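Side-chain contacts in Ras-3 from Cryphonectria parasitica (Cryphonectria parasitica, PDB 4KU4), which is a small Ras-family G protein of the P-loop fold that holds guanosine-5'-diphosphate and a magnesium ion: residues A[55-60]-A[185-190]; A[89-94]-A[105-110]; A[99-104]-A[157-162]. All coordinates share one frame; numbering follows the deposited sequence. Where two conformers were deposited one is given.

Contact 1. Residues A[55-60]-A[185-190]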
loop_
_atom_site.group_PDB
_atom_site.type_symbol
_atom_site.label_atom_id
_atom_site.label_comp_id
_atom_site.label_asym_id
_atom_site.label_seq_id
_atom_site.Cartn_x
_atom_site.Cartn_y
_atom_site.Cartn_z
ATOM N N CYS A 55 -1.363 -10.597 -12.886
ATOM C CA CYS A 55 -2.734 -10.887 -12.483
ATOM C C CYS A 55 -3.691 -10.359 -13.530
ATOM O O CYS A 55 -3.282 -9.727 -14.508
ATOM C CB CYS A 55 -3.039 -10.231 -11.120
ATOM S SG CYS A 55 -2.615 -8.454 -11.024
ATOM N N VAL A 56 -4.971 -10.647 -13.326
ATOM C CA VAL A 56 -6.037 -10.034 -14.095
ATOM C C VAL A 56 -6.907 -9.266 -13.107
ATOM O O VAL A 56 -7.487 -9.858 -12.197
ATOM C CB VAL A 56 -6.907 -11.089 -14.810
ATOM C CG1 VAL A 56 -7.946 -10.403 -15.679
ATOM C CG2 VAL A 56 -6.040 -12.006 -15.654
ATOM N N ILE A 57 -6.958 -7.946 -13.268
ATOM C CA ILE A 57 -7.776 -7.103 -12.415
ATOM C C ILE A 57 -8.996 -6.624 -13.192
ATOM O O ILE A 57 -8.878 -5.900 -14.185
ATOM C CB ILE A 57 -6.973 -5.877 -11.894
ATOM C CG1 ILE A 57 -5.741 -6.336 -11.115
ATOM C CG2 ILE A 57 -7.845 -5.021 -11.016
ATOM C CD1 ILE A 57 -4.642 -5.214 -10.910
ATOM N N ASP A 58 -10.175 -7.051 -12.751
ATOM C CA ASP A 58 -11.414 -6.684 -13.424
ATOM C C ASP A 58 -11.306 -6.878 -14.934
ATOM O O ASP A 58 -11.580 -5.962 -15.704
ATOM C CB ASP A 58 -11.809 -5.238 -13.083
ATOM C CG ASP A 58 -12.061 -5.043 -11.607
ATOM O OD1 ASP A 58 -12.298 -6.058 -10.913
ATOM O OD2 ASP A 58 -12.029 -3.887 -11.137
ATOM N N GLY A 59 -10.879 -8.072 -15.336
ATOM C CA GLY A 59 -10.833 -8.462 -16.736
ATOM C C GLY A 59 -9.623 -7.992 -17.523
ATOM O O GLY A 59 -9.414 -8.429 -18.648
ATOM N N ILE A 60 -8.836 -7.087 -16.948
ATOM C CA ILE A 60 -7.674 -6.542 -17.642
ATOM C C ILE A 60 -6.372 -7.144 -17.103
ATOM O O ILE A 60 -6.056 -6.974 -15.922
ATOM C CB ILE A 60 -7.590 -5.006 -17.490
ATOM C CG1 ILE A 60 -8.905 -4.343 -17.891
ATOM C CG2 ILE A 60 -6.408 -4.448 -18.295
ATOM C CD1 ILE A 60 -9.372 -4.712 -19.266
ATOM N N ALA A 185 -6.692 -4.872 -1.343
ATOM C CA ALA A 185 -5.939 -3.687 -0.959
ATOM C C ALA A 185 -5.070 -3.183 -2.111
ATOM O O ALA A 185 -5.165 -2.018 -2.494
ATOM C CB ALA A 185 -5.101 -3.981 0.240
ATOM N N PHE A 186 -4.216 -4.053 -2.651
ATOM C CA PHE A 186 -3.342 -3.669 -3.758
ATOM C C PHE A 186 -4.113 -3.298 -5.021
ATOM O O PHE A 186 -3.774 -2.323 -5.694
ATOM C CB PHE A 186 -2.352 -4.790 -4.102
ATOM C CG PHE A 186 -1.216 -4.923 -3.129
ATOM C CD1 PHE A 186 -0.059 -4.173 -3.293
ATOM C CD2 PHE A 186 -1.280 -5.822 -2.071
ATOM C CE1 PHE A 186 0.992 -4.291 -2.417
ATOM C CE2 PHE A 186 -0.215 -5.945 -1.192
ATOM C CZ PHE A 186 0.921 -5.171 -1.367
ATOM N N PHE A 187 -5.132 -4.086 -5.367
ATOM C CA PHE A 187 -5.860 -3.810 -6.596
ATOM C C PHE A 187 -6.688 -2.523 -6.492
ATOM O O PHE A 187 -7.054 -1.935 -7.503
ATOM C CB PHE A 187 -6.778 -4.978 -6.970
ATOM C CG PHE A 187 -6.059 -6.262 -7.255
ATOM C CD1 PHE A 187 -4.674 -6.327 -7.300
ATOM C CD2 PHE A 187 -6.782 -7.416 -7.488
ATOM C CE1 PHE A 187 -4.025 -7.520 -7.567
ATOM C CE2 PHE A 187 -6.142 -8.613 -7.755
ATOM C CZ PHE A 187 -4.761 -8.663 -7.801
ATOM N N SER A 188 -6.967 -2.080 -5.271
ATOM C CA SER A 188 -7.816 -0.912 -5.082
ATOM C C SER A 188 -7.265 0.330 -5.769
ATOM O O SER A 188 -8.024 1.132 -6.308
ATOM C CB SER A 188 -8.087 -0.642 -3.590
ATOM O OG SER A 188 -6.924 -0.184 -2.908
ATOM N N VAL A 189 -5.945 0.493 -5.762
ATOM C CA VAL A 189 -5.379 1.705 -6.340
ATOM C C VAL A 189 -5.322 1.620 -7.858
ATOM O O VAL A 189 -5.408 2.636 -8.551
ATOM C CB VAL A 189 -4.004 2.043 -5.751
ATOM C CG1 VAL A 189 -4.175 2.679 -4.360
ATOM C CG2 VAL A 189 -3.117 0.818 -5.689
ATOM N N VAL A 190 -5.195 0.407 -8.379
ATOM C CA VAL A 190 -5.298 0.214 -9.819
ATOM C C VAL A 190 -6.723 0.522 -10.280
ATOM O O VAL A 190 -6.927 1.212 -11.282
ATOM C CB VAL A 190 -4.954 -1.229 -10.234
ATOM C CG1 VAL A 190 -5.241 -1.422 -11.740
ATOM C CG2 VAL A 190 -3.489 -1.558 -9.870
#
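One methylene group sits almost exactly over the middle of a phenyl ring: Ile57 CG1 lies 3.8 Å from the centroid of the Phe187 ring, only 7° off the ring normal, a CH-pi contact. The ring is the platform and the isoleucine rests on it, with CG1 centred and CD1 reaching on past the ring carbon CD1. From there the methyl continues to the next residue on this side of the helix, where Ile57 CD1 meets Val190 CG1 at 3.9 Å, with CG2 of the same valine almost as close. With CG1 anti to the carbonyl carbon (chi1 -58°) and the chain then extended, one isoleucine spans both partners, while its CG2 touches CB of Phe187. Cys55, two residues back and on the same face of the strand, adds its sulfur near the far end of the ring: Cys55 SG is 3.8 Å from Phe187 CE1, an oblique sulfur-aromatic contact 47° off the normal. The interface is apolar, and no hydrogen bond crosses it. Beyond Ile57 a type I' turn links antiparallel strands 50-57 and 60-67 as a beta hairpin, and Asp58 forms a salt bridge with Arg191. The contact is helix-on-sheet packing of the Ras fold, joining edge strand 50-57 to helix 182-196, while Leu64 of strand 60-67 touches Ile57, Phe187 and Val190 alike.

Contact 2. Residues A[89-94]-A[105-110]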
loop_
_atom_site.group_PDB
_atom_site.type_symbol
_atom_site.label_atom_id
_atom_site.label_comp_id
_atom_site.label_asym_id
_atom_site.label_seq_id
_atom_site.Cartn_x
_atom_site.Cartn_y
_atom_site.Cartn_z
ATOM N N PHE A 89 0.295 4.062 -4.483
ATOM C CA PHE A 89 0.843 3.916 -3.149
ATOM C C PHE A 89 -0.017 3.138 -2.173
ATOM O O PHE A 89 -1.229 3.336 -2.079
ATOM C CB PHE A 89 1.158 5.300 -2.569
ATOM C CG PHE A 89 2.186 6.051 -3.356
ATOM C CD1 PHE A 89 3.534 5.923 -3.056
ATOM C CD2 PHE A 89 1.812 6.849 -4.424
ATOM C CE1 PHE A 89 4.496 6.594 -3.785
ATOM C CE2 PHE A 89 2.770 7.530 -5.162
ATOM C CZ PHE A 89 4.119 7.390 -4.842
ATOM N N VAL A 90 0.641 2.254 -1.440
ATOM C CA VAL A 90 0.014 1.514 -0.373
ATOM C C VAL A 90 0.710 1.933 0.911
ATOM O O VAL A 90 1.885 1.621 1.119
ATOM C CB VAL A 90 0.174 0.013 -0.596
ATOM C CG1 VAL A 90 -0.472 -0.770 0.548
ATOM C CG2 VAL A 90 -0.429 -0.391 -1.957
ATOM N N ILE A 91 -0.008 2.673 1.758
ATOM C CA ILE A 91 0.544 3.156 3.012
ATOM C C ILE A 91 -0.001 2.306 4.149
ATOM O O ILE A 91 -1.195 2.327 4.431
ATOM C CB ILE A 91 0.234 4.644 3.181
ATOM C CG1 ILE A 91 0.696 5.380 1.923
ATOM C CG2 ILE A 91 0.876 5.196 4.465
ATOM C CD1 ILE A 91 0.592 6.900 2.044
ATOM N N VAL A 92 0.888 1.530 4.763
ATOM C CA VAL A 92 0.497 0.512 5.727
ATOM C C VAL A 92 0.687 0.957 7.182
ATOM O O VAL A 92 1.708 1.557 7.552
ATOM C CB VAL A 92 1.312 -0.781 5.495
ATOM C CG1 VAL A 92 0.781 -1.918 6.358
ATOM C CG2 VAL A 92 1.271 -1.165 4.027
ATOM N N PHE A 93 -0.305 0.652 8.011
ATOM C CA PHE A 93 -0.150 0.793 9.457
ATOM C C PHE A 93 -0.598 -0.507 10.130
ATOM O O PHE A 93 -1.151 -1.391 9.467
ATOM C CB PHE A 93 -0.892 2.022 9.990
ATOM C CG PHE A 93 -2.378 1.889 10.018
ATOM C CD1 PHE A 93 -3.025 1.449 11.170
ATOM C CD2 PHE A 93 -3.142 2.273 8.923
ATOM C CE1 PHE A 93 -4.411 1.347 11.216
ATOM C CE2 PHE A 93 -4.528 2.182 8.962
ATOM C CZ PHE A 93 -5.163 1.721 10.117
ATOM N N ASP A 94 -0.291 -0.628 11.421
ATOM C CA ASP A 94 -0.514 -1.840 12.203
ATOM C C ASP A 94 -1.666 -1.479 13.109
ATOM O O ASP A 94 -1.564 -0.517 13.869
ATOM C CB ASP A 94 0.769 -2.131 13.006
ATOM C CG ASP A 94 0.647 -3.328 13.945
ATOM O OD1 ASP A 94 -0.466 -3.792 14.249
ATOM O OD2 ASP A 94 1.706 -3.803 14.389
ATOM N N GLU A 105 -0.591 8.694 8.419
ATOM C CA GLU A 105 -1.221 9.972 8.092
ATOM C C GLU A 105 -0.170 10.992 7.647
ATOM O O GLU A 105 -0.341 11.670 6.636
ATOM C CB GLU A 105 -1.978 10.492 9.308
ATOM C CG GLU A 105 -2.721 11.794 9.083
ATOM C CD GLU A 105 -3.535 12.220 10.291
ATOM O OE1 GLU A 105 -3.411 11.594 11.369
ATOM O OE2 GLU A 105 -4.311 13.192 10.158
ATOM N N ARG A 106 0.924 11.085 8.394
ATOM C CA ARG A 106 2.054 11.928 7.986
ATOM C C ARG A 106 2.632 11.539 6.618
ATOM O O ARG A 106 2.971 12.406 5.814
ATOM C CB ARG A 106 3.154 11.906 9.052
ATOM C CG ARG A 106 2.711 12.447 10.406
ATOM C CD ARG A 106 3.916 12.715 11.299
ATOM N NE ARG A 106 4.616 11.487 11.655
ATOM C CZ ARG A 106 4.396 10.801 12.769
ATOM N NH1 ARG A 106 3.500 11.229 13.643
ATOM N NH2 ARG A 106 5.086 9.694 13.012
ATOM N N LEU A 107 2.745 10.237 6.365
ATOM C CA LEU A 107 3.266 9.730 5.103
ATOM C C LEU A 107 2.361 10.087 3.940
ATOM O O LEU A 107 2.830 10.427 2.861
ATOM C CB LEU A 107 3.465 8.213 5.175
ATOM C CG LEU A 107 4.592 7.809 6.103
ATOM C CD1 LEU A 107 4.513 6.332 6.466
ATOM C CD2 LEU A 107 5.914 8.151 5.416
ATOM N N PHE A 108 1.056 10.015 4.149
ATOM C CA PHE A 108 0.131 10.456 3.113
ATOM C C PHE A 108 0.426 11.907 2.698
ATOM O O PHE A 108 0.478 12.223 1.512
ATOM C CB PHE A 108 -1.322 10.325 3.579
ATOM C CG PHE A 108 -2.309 10.872 2.601
ATOM C CD1 PHE A 108 -2.821 10.070 1.590
ATOM C CD2 PHE A 108 -2.708 12.193 2.671
ATOM C CE1 PHE A 108 -3.720 10.579 0.674
ATOM C CE2 PHE A 108 -3.610 12.709 1.767
ATOM C CZ PHE A 108 -4.113 11.895 0.755
ATOM N N GLU A 109 0.633 12.787 3.673
ATOM C CA GLU A 109 0.923 14.186 3.342
ATOM C C GLU A 109 2.234 14.322 2.575
ATOM O O GLU A 109 2.300 15.116 1.644
ATOM C CB GLU A 109 0.933 15.088 4.586
ATOM C CG GLU A 109 0.247 16.433 4.385
ATOM C CD GLU A 109 1.224 17.516 3.994
ATOM O OE1 GLU A 109 0.789 18.675 3.830
ATOM O OE2 GLU A 109 2.428 17.210 3.859
ATOM N N GLU A 110 3.261 13.555 2.954
ATOM C CA GLU A 110 4.501 13.524 2.184
ATOM C C GLU A 110 4.227 13.140 0.737
ATOM O O GLU A 110 4.757 13.751 -0.191
ATOM C CB GLU A 110 5.523 12.538 2.778
ATOM C CG GLU A 110 6.272 13.002 4.019
ATOM C CD GLU A 110 7.408 12.053 4.376
ATOM O OE1 GLU A 110 7.796 11.249 3.504
ATOM O OE2 GLU A 110 7.915 12.107 5.517
#
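Strand 88-94 and helix 98-118 follow each other in the chain as a strand-loop-helix unit of the Ras fold, and Ile91 is the residue of segment 89-94 that reaches across to segment 105-110. Its two branches part company over the helix. CD1, at the end of the longer branch, runs up against the backbone, lying 3.7 Å from CA of Phe108 and nearly as near to the amide nitrogen of that residue; CB of Phe108 is further off, 4.2 Å from Ile91 CD1. The shorter branch serves the preceding residue: Ile91 CG2 meets CB of Leu107 at 4.0 Å, the two side chains passing at a slant. This division follows from the torsions, since CG2 lies anti to the backbone N and CG1 anti to the carbonyl carbon (chi1 -52°), while chi2 of -173° extends CD1 toward the helix. Phe108 meets Ile91 by its backbone and CB, and its side chain also touches Pro137 and Cys169. The side-chain contacts are apolar, no hydrogen bond crosses between the segments, and the three touching residues are buried. CA of Ile91 and CA of Phe108 are 7.3 Å apart, close enough for a methyl to touch the helix backbone directly. Ala104, one turn earlier, also packs on Ile91, and Phe89 touches Val111 and Lys115 further along the same helix. Beneath this layer, strand 88-94 runs between strands 15-20 and 140-145, with Val140 touching Ile91.

Contact 3. Residues A[99-104]-A[157-162]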
loop_
_atom_site.group_PDB
_atom_site.type_symbol
_atom_site.label_atom_id
_atom_site.label_comp_id
_atom_site.label_asym_id
_atom_site.label_seq_id
_atom_site.Cartn_x
_atom_site.Cartn_y
_atom_site.Cartn_z
ATOM N N SER A 99 0.760 4.507 17.103
ATOM C CA SER A 99 1.837 5.331 16.565
ATOM C C SER A 99 2.017 5.116 15.061
ATOM O O SER A 99 2.312 6.052 14.342
ATOM C CB SER A 99 3.157 5.065 17.298
ATOM O OG SER A 99 3.421 3.680 17.388
ATOM N N SER A 100 1.854 3.879 14.597
ATOM C CA SER A 100 2.019 3.566 13.175
ATOM C C SER A 100 0.919 4.217 12.338
ATOM O O SER A 100 1.128 4.589 11.181
ATOM C CB SER A 100 2.047 2.048 12.928
ATOM O OG SER A 100 0.743 1.498 13.033
ATOM N N PHE A 101 -0.250 4.359 12.939
ATOM C CA PHE A 101 -1.389 4.970 12.258
ATOM C C PHE A 101 -1.112 6.455 12.108
ATOM O O PHE A 101 -1.432 7.068 11.092
ATOM C CB PHE A 101 -2.660 4.685 13.070
ATOM C CG PHE A 101 -3.908 5.309 12.532
ATOM C CD1 PHE A 101 -4.368 5.008 11.257
ATOM C CD2 PHE A 101 -4.654 6.163 13.324
ATOM C CE1 PHE A 101 -5.551 5.564 10.770
ATOM C CE2 PHE A 101 -5.824 6.726 12.848
ATOM C CZ PHE A 101 -6.282 6.415 11.571
ATOM N N GLU A 102 -0.485 7.034 13.118
ATOM C CA GLU A 102 -0.152 8.448 13.061
ATOM C C GLU A 102 0.912 8.700 11.995
ATOM O O GLU A 102 0.820 9.657 11.237
ATOM C CB GLU A 102 0.319 8.941 14.427
ATOM C CG GLU A 102 -0.757 8.871 15.471
ATOM C CD GLU A 102 -0.230 8.990 16.883
ATOM O OE1 GLU A 102 -1.065 9.092 17.809
ATOM O OE2 GLU A 102 1.007 8.967 17.058
ATOM N N ALA A 103 1.916 7.833 11.919
ATOM C CA ALA A 103 2.918 7.969 10.860
ATOM C C ALA A 103 2.318 7.825 9.468
ATOM O O ALA A 103 2.673 8.547 8.549
ATOM C CB ALA A 103 4.041 6.974 11.041
ATOM N N ALA A 104 1.399 6.881 9.310
ATOM C CA ALA A 104 0.769 6.707 8.011
ATOM C C ALA A 104 0.095 8.001 7.519
ATOM O O ALA A 104 0.187 8.350 6.346
ATOM C CB ALA A 104 -0.225 5.573 8.066
ATOM N N THR A 157 -11.796 0.328 13.251
ATOM C CA THR A 157 -12.067 0.269 11.819
ATOM C C THR A 157 -12.726 1.553 11.323
ATOM O O THR A 157 -12.366 2.078 10.269
ATOM C CB THR A 157 -12.946 -0.947 11.455
ATOM O OG1 THR A 157 -12.303 -2.160 11.877
ATOM C CG2 THR A 157 -13.180 -1.001 9.960
ATOM N N LEU A 158 -13.679 2.060 12.094
ATOM C CA LEU A 158 -14.373 3.295 11.727
ATOM C C LEU A 158 -13.408 4.477 11.713
ATOM O O LEU A 158 -13.552 5.372 10.888
ATOM C CB LEU A 158 -15.562 3.590 12.646
ATOM C CG LEU A 158 -16.849 2.748 12.627
ATOM C CD1 LEU A 158 -17.162 2.211 11.227
ATOM C CD2 LEU A 158 -16.776 1.619 13.632
ATOM N N GLU A 159 -12.414 4.451 12.602
ATOM C CA GLU A 159 -11.410 5.515 12.704
ATOM C C GLU A 159 -10.500 5.571 11.490
ATOM O O GLU A 159 -10.232 6.644 10.961
ATOM C CB GLU A 159 -10.566 5.361 13.984
ATOM C CG GLU A 159 -9.546 6.481 14.187
ATOM C CD GLU A 159 -8.771 6.357 15.493
ATOM O OE1 GLU A 159 -7.915 7.222 15.757
ATOM O OE2 GLU A 159 -9.032 5.398 16.252
ATOM N N GLY A 160 -10.016 4.409 11.058
ATOM C CA GLY A 160 -9.270 4.311 9.817
ATOM C C GLY A 160 -10.108 4.730 8.629
ATOM O O GLY A 160 -9.646 5.435 7.727
ATOM N N SER A 161 -11.364 4.301 8.625
ATOM C CA SER A 161 -12.232 4.609 7.505
ATOM C C SER A 161 -12.483 6.105 7.389
ATOM O O SER A 161 -12.477 6.647 6.283
ATOM C CB SER A 161 -13.558 3.870 7.627
ATOM O OG SER A 161 -14.341 4.161 6.488
ATOM N N SER A 162 -12.699 6.768 8.527
ATOM C CA SER A 162 -12.935 8.224 8.538
ATOM C C SER A 162 -11.711 9.062 8.176
ATOM O O SER A 162 -11.846 10.087 7.518
ATOM C CB SER A 162 -13.533 8.722 9.867
ATOM O OG SER A 162 -12.669 8.520 10.974
#
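The ring of Phe101 and the carboxylate of Glu159 stand nearly perpendicular, their planes 84° apart, where two helices face each other. The acid comes obliquely to the outer part of the ring, with Glu159 OE1 3.6 Å from Phe101 CE2 and Glu159 CG 4.0 Å from that same CE2. Phe101 CG is anti to its backbone nitrogen (chi1 177°), which directs the ring toward helix 157-167. Glu159 CG is likewise anti to the backbone N and the chain extends beyond it, bringing CG and the carboxylate alongside CE2. Beside it the ring meets bare backbone: Phe101 CE1 is 4.0 Å from Gly160 CA, also approached obliquely, and CZ lies 4.0 Å from the carbonyl O of Glu159. No hydrogen bond crosses between the segments. The polar partner of the carboxylate is Arg98, whose NH1 forms a salt bridge with OE1, which probably offsets the charge held beside the ring. Phe101 also meets the ring of Phe93, at about 55°, and touches Val155. Such helix-to-helix packing beside a central sheet belongs to the three-layer alpha-beta architecture of the Ras fold, here joining helices 98-118 and 157-167.

In the fold
From the N terminus, strand 50-57 opens the longest loop, which contact 1 closes 125 residues later at helix 182-196. The other two contacts lie within that span. Contact 2 closes a short loop from strand 88-94 to helix 98-118; contact 3 starts in its connecting stretch, at 99-104, and ends at 157-162, so the two cross. They share helix 98-118, and their centres are 9 Å apart, linked by a probable hydrogen bond between Asp94 N and Ser100 OG. Contact 1 lies across the chain's centre, about 20 Å from contact 2 between centres, yet Phe186 touches Val90. Contacts 1 and 2 tie the sheet to helices 182-196 and 98-118, and contact 3 joins helix 157-167 to helix 98-118.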